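Local coordinates for SusD superfamily protein (Bacteroides fragilis, PDB 3L22) that probably binds glycans at the bacterial cell surface as an outer-membrane lipoprotein of the SusD family, and carries zinc ions in the crystal, at residues E234-I239 against R356-D361; Y291-D296 against T364-I369; S350-V355 against Y382-L387. One frame throughout, in Å; residues are numbered along the deposited sequence.

Contact 1. Residues E234-I239 against R356-D361; sequences EDVTLI and RGRSVD. With ZN (zinc ion), chain D.
Val236 lays its CG1 methyl against the bent side chain of Arg358, 3.6 Å from CD. The two side chains cross at a slant, and the same methyl lies over one face of the guanidinium, 3.6 Å from NE. Arg358 reaches this place by folding at chi2 (-97°) and chi3 (-64°), which turns the end of the chain toward the loop. A branched apolar residue suits the spot, since it can cover aliphatic carbons and the flat face of a cation while leaving the N-H groups to others: NH2 pairs with Glu388, and NH1 meets Glu248 and the carbonyl of Pro233. CG1 also touches Ser359 OG at 3.5 Å, a small group that lets the methyl come close to the backbone there.

The bend of Glu234 at chi2 (-68°) brings its OE1 within 3.6 Å of Arg358 O. Two acceptors can lie so close because Lys297 bonds to both, forming a salt bridge with OE1. Glu234 OE2 binds the zinc ion at 2.3 Å, and five waters complete a six-ligand shell; one of them, water 1, lies 2.6 Å from OE1. Asp235 OD1 accepts from Thr237 N (2.8 Å), an Asx turn. The contact joins the loop between helix 217-225 and strand 249-253 to helix 345-359, with Phe302 of helix 297-302 against Val236 and Arg326 of strand 322-326 against Arg358.

Contact 2. Residues Y291-D296 against T364-I369; sequences YSLATD and TDPLNI
The two methyls of Leu293 abut the CG-CD side of the Pro366 ring, CD1 of the leucine 4.0 Å from CD of the proline and CD2 4.1 Å from CG. The leucine side chain has CG anti to its own carbonyl carbon (chi1 -65°), which carries both methyls toward CG and CD of Pro366. A rigid ring is a good partner here, for it offers fixed CH2 groups without a flexible chain to order. Beside this pair, with CG opposite the backbone N, Leu367 sends CD2 to within 3.7 Å of Tyr291 OH, so the phenol end of the ring meets a methyl.

Both segments are irregular connections of the SusD-family fold, one leading into helix 297-302 and the other into helix 374-388. Each is shaped by a turn: a type I turn runs from Leu293 to Asp296, and an Asx turn forms where Asp365 OD1 accepts from Leu367 N at 3.0 Å. That N-H approaches from above the carboxylate plane, 62° out of it, although the bond is nearly straight at 170°. The other oxygen of Asp365, OD2, pairs with Arg356 of helix 345-359, whose side chain also lies against Tyr291 and Leu293.

Contact 3. Residues S350-V355 against Y382-L387; sequences SLLKQV and YNEKRL. With EDO (1,2-ethanediol), chain B.
Leu352 CD1 sits against the aliphatic part of Glu384, 3.6 Å from CB and 3.7 Å from CG. One turn along the helix, Val355 adds a looser contact, its CG1 4.4 Å from the same CG. A single glutamate therefore carries its whole side of the contact, with two methylene carbons facing the hydrophobic residues and the carboxylate placed beyond them. The bend at chi2 (70°) makes this division possible, since it turns the carboxylate aside from the line along which CB and CG meet the leucine. Leucine suits its place because CD1, one branch of its forked end, reaches the neighbouring helix, whereas the CB of the shorter valine already points toward that helix, and a short side chain suffices for its looser contact.

In the next shell, the two carboxylate oxygens of Glu384 are held by different arginines: OE1 pairs with Arg356 NH1, from the same helix as Leu352, and OE2 with Arg298 NH1 of helix 297-302. Ala380 lies against Leu352, and Leu331 of helix 327-339 packs on Val355, so both apolar residues have helical neighbours besides the glutamate. The following residue, Lys385, leads away from this interface; its NZ bonds to a 1,2-ethanediol oxygen O1 at 2.6 Å and pairs with Asp333 and Asp398.

The chemistry is that of a buried acid whose stem behaves as a hydrophobic residue and whose head is matched by two cations. Such surroundings would be expected to keep Glu384 ionised and to fix the rotation of its carboxylate.

How the contacts relate
The three contacts lie on the same side of the chain's centre, with centres about 12 to 13 Å apart. Along the chain the segments interleave: 234-239, 291-296, 350-355, 356-361, 364-369 and 382-387. Helix 345-359 supplies one segment to contact 3 and most of the next to contact 1, and contact 2 uses the loop that follows. Arg356 is the residue shared by the group, its charge reaching both other contacts, while Tyr291 of contact 2 lies against helix 374-388 of contact 3. This side of the chain is thus joined by charge as well as apolar packing, from a buried helix pair to the zinc-bearing loop of Glu234 and the surface loops of contact 2.

Contact 1. Residues E234-I239 against R356-D361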
loop_
_atom_site.group_PDB
_atom_site.type_symbol
_atom_site.label_atom_id
_atom_site.label_comp_id
_atom_site.label_asym_id
_atom_site.label_seq_id
_atom_site.Cartn_x
_atom_site.Cartn_y
_atom_site.Cartn_z
ATOM N N GLU A 234 -9.739 8.029 19.431
ATOM C CA GLU A 234 -9.317 9.422 19.602
ATOM C C GLU A 234 -7.783 9.630 19.647
ATOM O O GLU A 234 -7.285 10.734 19.406
ATOM C CB GLU A 234 -9.941 10.004 20.876
ATOM C CG GLU A 234 -11.455 10.141 20.783
ATOM C CD GLU A 234 -11.927 11.215 19.765
ATOM O OE1 GLU A 234 -11.150 12.028 19.195
ATOM O OE2 GLU A 234 -13.127 11.233 19.544
ATOM N N ASP A 235 -7.054 8.588 19.997
ATOM C CA ASP A 235 -5.597 8.652 20.117
ATOM C C ASP A 235 -5.003 8.152 18.794
ATOM O O ASP A 235 -5.064 6.956 18.493
ATOM C CB ASP A 235 -5.163 7.780 21.300
ATOM C CG ASP A 235 -3.638 7.764 21.542
ATOM O OD1 ASP A 235 -2.801 8.154 20.699
ATOM O OD2 ASP A 235 -3.268 7.315 22.636
ATOM N N VAL A 236 -4.360 9.041 18.046
ATOM C CA VAL A 236 -3.764 8.672 16.738
ATOM C C VAL A 236 -2.427 7.899 16.842
ATOM O O VAL A 236 -1.877 7.522 15.818
ATOM C CB VAL A 236 -3.564 9.930 15.865
ATOM C CG1 VAL A 236 -4.911 10.680 15.700
ATOM C CG2 VAL A 236 -2.448 10.857 16.453
ATOM N N THR A 237 -1.886 7.703 18.055
ATOM C CA THR A 237 -0.591 7.038 18.243
ATOM C C THR A 237 -0.696 5.520 18.497
ATOM O O THR A 237 0.323 4.832 18.533
ATOM C CB THR A 237 0.233 7.684 19.376
ATOM O OG1 THR A 237 -0.341 7.381 20.644
ATOM C CG2 THR A 237 0.300 9.250 19.210
ATOM N N LEU A 238 -1.907 5.000 18.663
ATOM C CA LEU A 238 -2.082 3.622 19.152
ATOM C C LEU A 238 -1.426 2.572 18.278
ATOM O O LEU A 238 -0.803 1.648 18.785
ATOM C CB LEU A 238 -3.552 3.280 19.346
ATOM C CG LEU A 238 -4.315 4.037 20.422
ATOM C CD1 LEU A 238 -5.807 3.657 20.278
ATOM C CD2 LEU A 238 -3.751 3.725 21.837
ATOM N N ILE A 239 -1.518 2.749 16.974
ATOM C CA ILE A 239 -1.106 1.698 16.051
ATOM C C ILE A 239 0.407 1.580 15.890
ATOM O O ILE A 239 0.847 0.587 15.315
ATOM C CB ILE A 239 -1.763 1.800 14.660
ATOM C CG1 ILE A 239 -1.383 3.091 13.914
ATOM C CG2 ILE A 239 -3.268 1.687 14.779
ATOM C CD1 ILE A 239 -1.903 3.117 12.446
ATOM N N ARG A 356 -11.226 14.108 9.713
ATOM C CA ARG A 356 -10.545 15.332 10.139
ATOM C C ARG A 356 -10.890 15.671 11.587
ATOM O O ARG A 356 -10.020 16.072 12.355
ATOM C CB ARG A 356 -10.885 16.506 9.215
ATOM C CG ARG A 356 -10.167 17.827 9.548
ATOM C CD ARG A 356 -10.395 18.908 8.491
ATOM N NE ARG A 356 -9.705 20.155 8.832
ATOM C CZ ARG A 356 -8.418 20.417 8.588
ATOM N NH1 ARG A 356 -7.641 19.560 7.952
ATOM N NH2 ARG A 356 -7.898 21.574 8.967
ATOM N N GLY A 357 -12.163 15.537 11.947
ATOM C CA GLY A 357 -12.628 15.786 13.319
ATOM C C GLY A 357 -12.003 14.915 14.388
ATOM O O GLY A 357 -11.955 15.297 15.552
ATOM N N ARG A 358 -11.531 13.731 14.013
ATOM C CA ARG A 358 -10.785 12.911 14.955
ATOM C C ARG A 358 -9.500 13.611 15.434
ATOM O O ARG A 358 -9.129 13.479 16.619
ATOM C CB ARG A 358 -10.568 11.506 14.420
ATOM C CG ARG A 358 -9.911 10.531 15.423
ATOM C CD ARG A 358 -8.429 10.398 15.251
ATOM N NE ARG A 358 -8.003 9.829 13.976
ATOM C CZ ARG A 358 -7.785 8.536 13.726
ATOM N NH1 ARG A 358 -8.003 7.602 14.653
ATOM N NH2 ARG A 358 -7.348 8.159 12.522
ATOM N N SER A 359 -8.862 14.383 14.540
ATOM C CA SER A 359 -7.584 15.019 14.841
ATOM C C SER A 359 -7.616 16.547 15.045
ATOM O O SER A 359 -6.701 17.097 15.667
ATOM C CB SER A 359 -6.587 14.670 13.731
ATOM O OG SER A 359 -6.295 13.276 13.721
ATOM N N VAL A 360 -8.625 17.216 14.477
ATOM C CA VAL A 360 -8.702 18.693 14.425
ATOM C C VAL A 360 -10.031 19.121 15.017
ATOM O O VAL A 360 -11.050 18.724 14.530
ATOM C CB VAL A 360 -8.618 19.237 12.954
ATOM C CG1 VAL A 360 -8.805 20.773 12.887
ATOM C CG2 VAL A 360 -7.247 18.846 12.283
ATOM N N ASP A 361 -10.025 19.928 16.058
ATOM C CA ASP A 361 -11.277 20.465 16.635
ATOM C C ASP A 361 -12.063 21.365 15.667
ATOM O O ASP A 361 -11.554 22.390 15.200
ATOM C CB ASP A 361 -10.926 21.284 17.867
ATOM C CG ASP A 361 -12.149 21.899 18.545
ATOM O OD1 ASP A 361 -13.211 21.246 18.656
ATOM O OD2 ASP A 361 -12.028 23.058 18.981
HETATM ZN ZN ZN D . -14.060 12.991 18.389
HETATM O O HOH W 1 -12.008 14.212 18.111
HETATM O O HOH W 2 -15.003 14.859 17.117
HETATM O O HOH W 3 -16.115 11.816 18.465
HETATM O O HOH W 4 -13.556 11.820 16.409
HETATM O O HOH W 5 -13.948 14.495 20.255
#

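Contact 2. Residues Y291-D296 against T364-I369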
loop_
_atom_site.group_PDB
_atom_site.type_symbol
_atom_site.label_atom_id
_atom_site.label_comp_id
_atom_site.label_asym_id
_atom_site.label_seq_id
_atom_site.Cartn_x
_atom_site.Cartn_y
_atom_site.Cartn_z
ATOM N N TYR A 291 -3.051 21.971 7.171
ATOM C CA TYR A 291 -2.596 20.633 7.381
ATOM C C TYR A 291 -1.306 20.654 8.187
ATOM O O TYR A 291 -0.543 19.722 8.146
ATOM C CB TYR A 291 -2.489 19.933 6.000
ATOM C CG TYR A 291 -3.851 19.954 5.337
ATOM C CD1 TYR A 291 -4.792 18.988 5.600
ATOM C CD2 TYR A 291 -4.217 21.024 4.509
ATOM C CE1 TYR A 291 -6.079 19.078 5.058
ATOM C CE2 TYR A 291 -5.478 21.118 3.948
ATOM C CZ TYR A 291 -6.407 20.135 4.231
ATOM O OH TYR A 291 -7.646 20.237 3.670
ATOM N N SER A 292 -1.078 21.746 8.928
ATOM C CA SER A 292 0.004 21.817 9.879
ATOM C C SER A 292 -0.395 22.578 11.125
ATOM O O SER A 292 0.430 23.168 11.771
ATOM C CB SER A 292 1.234 22.443 9.225
ATOM O OG SER A 292 0.934 23.705 8.705
ATOM N N LEU A 293 -1.651 22.480 11.519
ATOM C CA LEU A 293 -2.145 23.219 12.670
ATOM C C LEU A 293 -1.496 22.693 13.958
ATOM O O LEU A 293 -1.399 21.480 14.178
ATOM C CB LEU A 293 -3.661 23.077 12.748
ATOM C CG LEU A 293 -4.458 23.696 11.608
ATOM C CD1 LEU A 293 -5.904 23.127 11.628
ATOM C CD2 LEU A 293 -4.400 25.235 11.673
ATOM N N ALA A 294 -1.028 23.607 14.792
ATOM C CA ALA A 294 -0.295 23.269 15.996
ATOM C C ALA A 294 -1.111 22.362 16.941
ATOM O O ALA A 294 -0.534 21.558 17.692
ATOM C CB ALA A 294 0.189 24.615 16.750
ATOM N N THR A 295 -2.441 22.471 16.914
ATOM C CA THR A 295 -3.275 21.653 17.783
ATOM C C THR A 295 -3.854 20.411 17.075
ATOM O O THR A 295 -4.678 19.715 17.655
ATOM C CB THR A 295 -4.447 22.460 18.315
ATOM O OG1 THR A 295 -5.131 22.987 17.188
ATOM C CG2 THR A 295 -3.986 23.636 19.234
ATOM N N ASP A 296 -3.467 20.144 15.823
ATOM C CA ASP A 296 -3.850 18.904 15.132
ATOM C C ASP A 296 -3.123 17.755 15.831
ATOM O O ASP A 296 -1.916 17.808 15.992
ATOM C CB ASP A 296 -3.445 19.020 13.649
ATOM C CG ASP A 296 -3.893 17.847 12.752
ATOM O OD1 ASP A 296 -3.808 16.660 13.141
ATOM O OD2 ASP A 296 -4.221 18.127 11.557
ATOM N N THR A 364 -12.755 25.329 16.104
ATOM C CA THR A 364 -11.695 26.294 15.772
ATOM C C THR A 364 -10.946 25.983 14.446
ATOM O O THR A 364 -9.875 26.481 14.210
ATOM C CB THR A 364 -10.698 26.299 16.882
ATOM O OG1 THR A 364 -10.176 24.976 16.988
ATOM C CG2 THR A 364 -11.384 26.730 18.234
ATOM N N ASP A 365 -11.528 25.174 13.574
ATOM C CA ASP A 365 -10.896 24.780 12.293
ATOM C C ASP A 365 -11.033 25.921 11.247
ATOM O O ASP A 365 -12.136 26.405 10.991
ATOM C CB ASP A 365 -11.609 23.531 11.787
ATOM C CG ASP A 365 -10.890 22.824 10.647
ATOM O OD1 ASP A 365 -9.960 23.376 10.021
ATOM O OD2 ASP A 365 -11.274 21.658 10.378
ATOM N N PRO A 366 -9.937 26.310 10.608
ATOM C CA PRO A 366 -10.034 27.274 9.517
ATOM C C PRO A 366 -10.705 26.769 8.232
ATOM O O PRO A 366 -11.064 27.582 7.403
ATOM C CB PRO A 366 -8.579 27.662 9.246
ATOM C CG PRO A 366 -7.781 26.699 9.867
ATOM C CD PRO A 366 -8.539 26.004 10.937
ATOM N N LEU A 367 -10.860 25.463 8.076
ATOM C CA LEU A 367 -11.548 24.877 6.920
ATOM C C LEU A 367 -13.022 24.690 7.269
ATOM O O LEU A 367 -13.342 24.016 8.247
ATOM C CB LEU A 367 -10.913 23.524 6.584
ATOM C CG LEU A 367 -11.418 22.737 5.373
ATOM C CD1 LEU A 367 -11.094 23.499 4.085
ATOM C CD2 LEU A 367 -10.791 21.332 5.388
ATOM N N ASN A 368 -13.908 25.316 6.513
ATOM C CA ASN A 368 -15.328 25.083 6.684
ATOM C C ASN A 368 -15.814 23.990 5.716
ATOM O O ASN A 368 -16.205 24.268 4.577
ATOM C CB ASN A 368 -16.110 26.380 6.513
ATOM C CG ASN A 368 -17.545 26.252 6.994
ATOM O OD1 ASN A 368 -18.120 25.133 7.017
ATOM N ND2 ASN A 368 -18.140 27.384 7.388
ATOM N N ILE A 369 -15.796 22.751 6.183
ATOM C CA ILE A 369 -16.124 21.592 5.337
ATOM C C ILE A 369 -17.522 21.675 4.754
ATOM O O ILE A 369 -17.732 21.381 3.569
ATOM C CB ILE A 369 -15.938 20.249 6.080
ATOM C CG1 ILE A 369 -14.432 20.009 6.317
ATOM C CG2 ILE A 369 -16.551 19.086 5.231
ATOM C CD1 ILE A 369 -14.094 18.763 7.095
#

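Contact 3. Residues S350-V355 against Y382-L387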
loop_
_atom_site.group_PDB
_atom_site.type_symbol
_atom_site.label_atom_id
_atom_site.label_comp_id
_atom_site.label_asym_id
_atom_site.label_seq_id
_atom_site.Cartn_x
_atom_site.Cartn_y
_atom_site.Cartn_z
ATOM N N SER A 350 -19.565 14.503 4.952
ATOM C CA SER A 350 -19.757 13.859 6.261
ATOM C C SER A 350 -18.626 12.858 6.541
ATOM O O SER A 350 -18.127 12.783 7.668
ATOM C CB SER A 350 -21.139 13.213 6.382
ATOM O OG SER A 350 -21.168 11.953 5.750
ATOM N N LEU A 351 -18.181 12.138 5.506
ATOM C CA LEU A 351 -17.063 11.199 5.629
ATOM C C LEU A 351 -15.749 11.945 5.958
ATOM O O LEU A 351 -15.026 11.547 6.887
ATOM C CB LEU A 351 -16.926 10.356 4.348
ATOM C CG LEU A 351 -18.054 9.356 4.046
ATOM C CD1 LEU A 351 -18.046 8.848 2.586
ATOM C CD2 LEU A 351 -18.070 8.178 5.036
ATOM N N LEU A 352 -15.452 13.019 5.210
ATOM C CA LEU A 352 -14.274 13.881 5.474
ATOM C C LEU A 352 -14.302 14.391 6.908
ATOM O O LEU A 352 -13.292 14.313 7.614
ATOM C CB LEU A 352 -14.178 15.073 4.500
ATOM C CG LEU A 352 -13.020 16.065 4.666
ATOM C CD1 LEU A 352 -11.657 15.301 4.667
ATOM C CD2 LEU A 352 -13.036 17.164 3.597
ATOM N N LYS A 353 -15.459 14.859 7.368
ATOM C CA LYS A 353 -15.553 15.394 8.717
ATOM C C LYS A 353 -15.229 14.339 9.787
ATOM O O LYS A 353 -14.591 14.660 10.805
ATOM C CB LYS A 353 -16.913 16.036 8.966
ATOM C CG LYS A 353 -17.081 17.367 8.256
ATOM C CD LYS A 353 -18.518 17.832 8.190
ATOM C CE LYS A 353 -18.975 18.479 9.505
ATOM N NZ LYS A 353 -20.145 19.424 9.372
ATOM N N GLN A 354 -15.622 13.085 9.580
ATOM C CA GLN A 354 -15.287 12.069 10.566
ATOM C C GLN A 354 -13.791 11.952 10.771
ATOM O O GLN A 354 -13.316 11.900 11.910
ATOM C CB GLN A 354 -15.775 10.668 10.179
ATOM C CG GLN A 354 -17.225 10.448 10.269
ATOM C CD GLN A 354 -17.587 8.989 10.002
ATOM O OE1 GLN A 354 -17.126 8.073 10.706
ATOM N NE2 GLN A 354 -18.411 8.771 8.987
ATOM N N VAL A 355 -13.051 11.898 9.672
ATOM C CA VAL A 355 -11.613 11.691 9.772
ATOM C C VAL A 355 -10.926 12.948 10.300
ATOM O O VAL A 355 -10.150 12.853 11.256
ATOM C CB VAL A 355 -11.004 11.232 8.451
ATOM C CG1 VAL A 355 -9.455 11.150 8.548
ATOM C CG2 VAL A 355 -11.626 9.854 8.037
ATOM N N TYR A 382 -8.127 15.083 -0.840
ATOM C CA TYR A 382 -6.753 14.698 -1.185
ATOM C C TYR A 382 -5.734 15.122 -0.123
ATOM O O TYR A 382 -4.868 14.335 0.239
ATOM C CB TYR A 382 -6.315 15.263 -2.530
ATOM C CG TYR A 382 -7.197 14.924 -3.720
ATOM C CD1 TYR A 382 -7.997 13.792 -3.745
ATOM C CD2 TYR A 382 -7.232 15.761 -4.831
ATOM C CE1 TYR A 382 -8.831 13.508 -4.857
ATOM C CE2 TYR A 382 -8.052 15.461 -5.975
ATOM C CZ TYR A 382 -8.844 14.346 -5.944
ATOM O OH TYR A 382 -9.651 14.053 -7.010
ATOM N N ASN A 383 -5.878 16.360 0.377
ATOM C CA ASN A 383 -4.984 16.873 1.397
ATOM C C ASN A 383 -5.131 16.142 2.735
ATOM O O ASN A 383 -4.139 15.844 3.368
ATOM C CB ASN A 383 -5.190 18.371 1.612
ATOM C CG ASN A 383 -4.579 19.209 0.509
ATOM O OD1 ASN A 383 -3.617 18.794 -0.144
ATOM N ND2 ASN A 383 -5.136 20.391 0.295
ATOM N N GLU A 384 -6.356 15.845 3.139
ATOM C CA GLU A 384 -6.569 15.070 4.361
ATOM C C GLU A 384 -5.903 13.689 4.290
ATOM O O GLU A 384 -5.278 13.228 5.245
ATOM C CB GLU A 384 -8.064 14.932 4.669
ATOM C CG GLU A 384 -8.366 14.661 6.160
ATOM C CD GLU A 384 -8.083 15.859 7.074
ATOM O OE1 GLU A 384 -8.274 17.037 6.660
ATOM O OE2 GLU A 384 -7.726 15.612 8.240
ATOM N N LYS A 385 -6.027 13.051 3.138
ATOM C CA LYS A 385 -5.420 11.750 2.877
ATOM C C LYS A 385 -3.875 11.868 2.937
ATOM O O LYS A 385 -3.212 11.020 3.503
ATOM C CB LYS A 385 -5.896 11.254 1.509
ATOM C CG LYS A 385 -5.445 9.850 1.109
ATOM C CD LYS A 385 -6.404 8.793 1.575
ATOM C CE LYS A 385 -6.031 7.387 1.049
ATOM N NZ LYS A 385 -6.242 7.323 -0.414
ATOM N N ARG A 386 -3.322 12.965 2.421
ATOM C CA ARG A 386 -1.879 13.201 2.465
ATOM C C ARG A 386 -1.351 13.300 3.904
ATOM O O ARG A 386 -0.296 12.708 4.243
ATOM C CB ARG A 386 -1.535 14.465 1.661
ATOM C CG ARG A 386 -1.674 14.282 0.163
ATOM C CD ARG A 386 -1.492 15.587 -0.594
ATOM N NE ARG A 386 -0.101 16.022 -0.558
ATOM C CZ ARG A 386 0.376 17.097 -1.172
ATOM N NH1 ARG A 386 -0.424 17.909 -1.872
ATOM N NH2 ARG A 386 1.661 17.393 -1.061
ATOM N N LEU A 387 -2.090 14.002 4.751
ATOM C CA LEU A 387 -1.697 14.174 6.157
ATOM C C LEU A 387 -1.980 12.913 6.975
ATOM O O LEU A 387 -1.114 12.428 7.694
ATOM C CB LEU A 387 -2.377 15.406 6.785
ATOM C CG LEU A 387 -2.116 15.687 8.276
ATOM C CD1 LEU A 387 -0.609 15.870 8.533
ATOM C CD2 LEU A 387 -2.893 16.905 8.780
HETATM C C1 EDO B . -5.962 4.454 -1.869
HETATM O O1 EDO B . -5.876 4.746 -0.491
HETATM C C2 EDO B . -4.599 4.138 -2.506
HETATM O O2 EDO B . -4.898 4.036 -3.934
#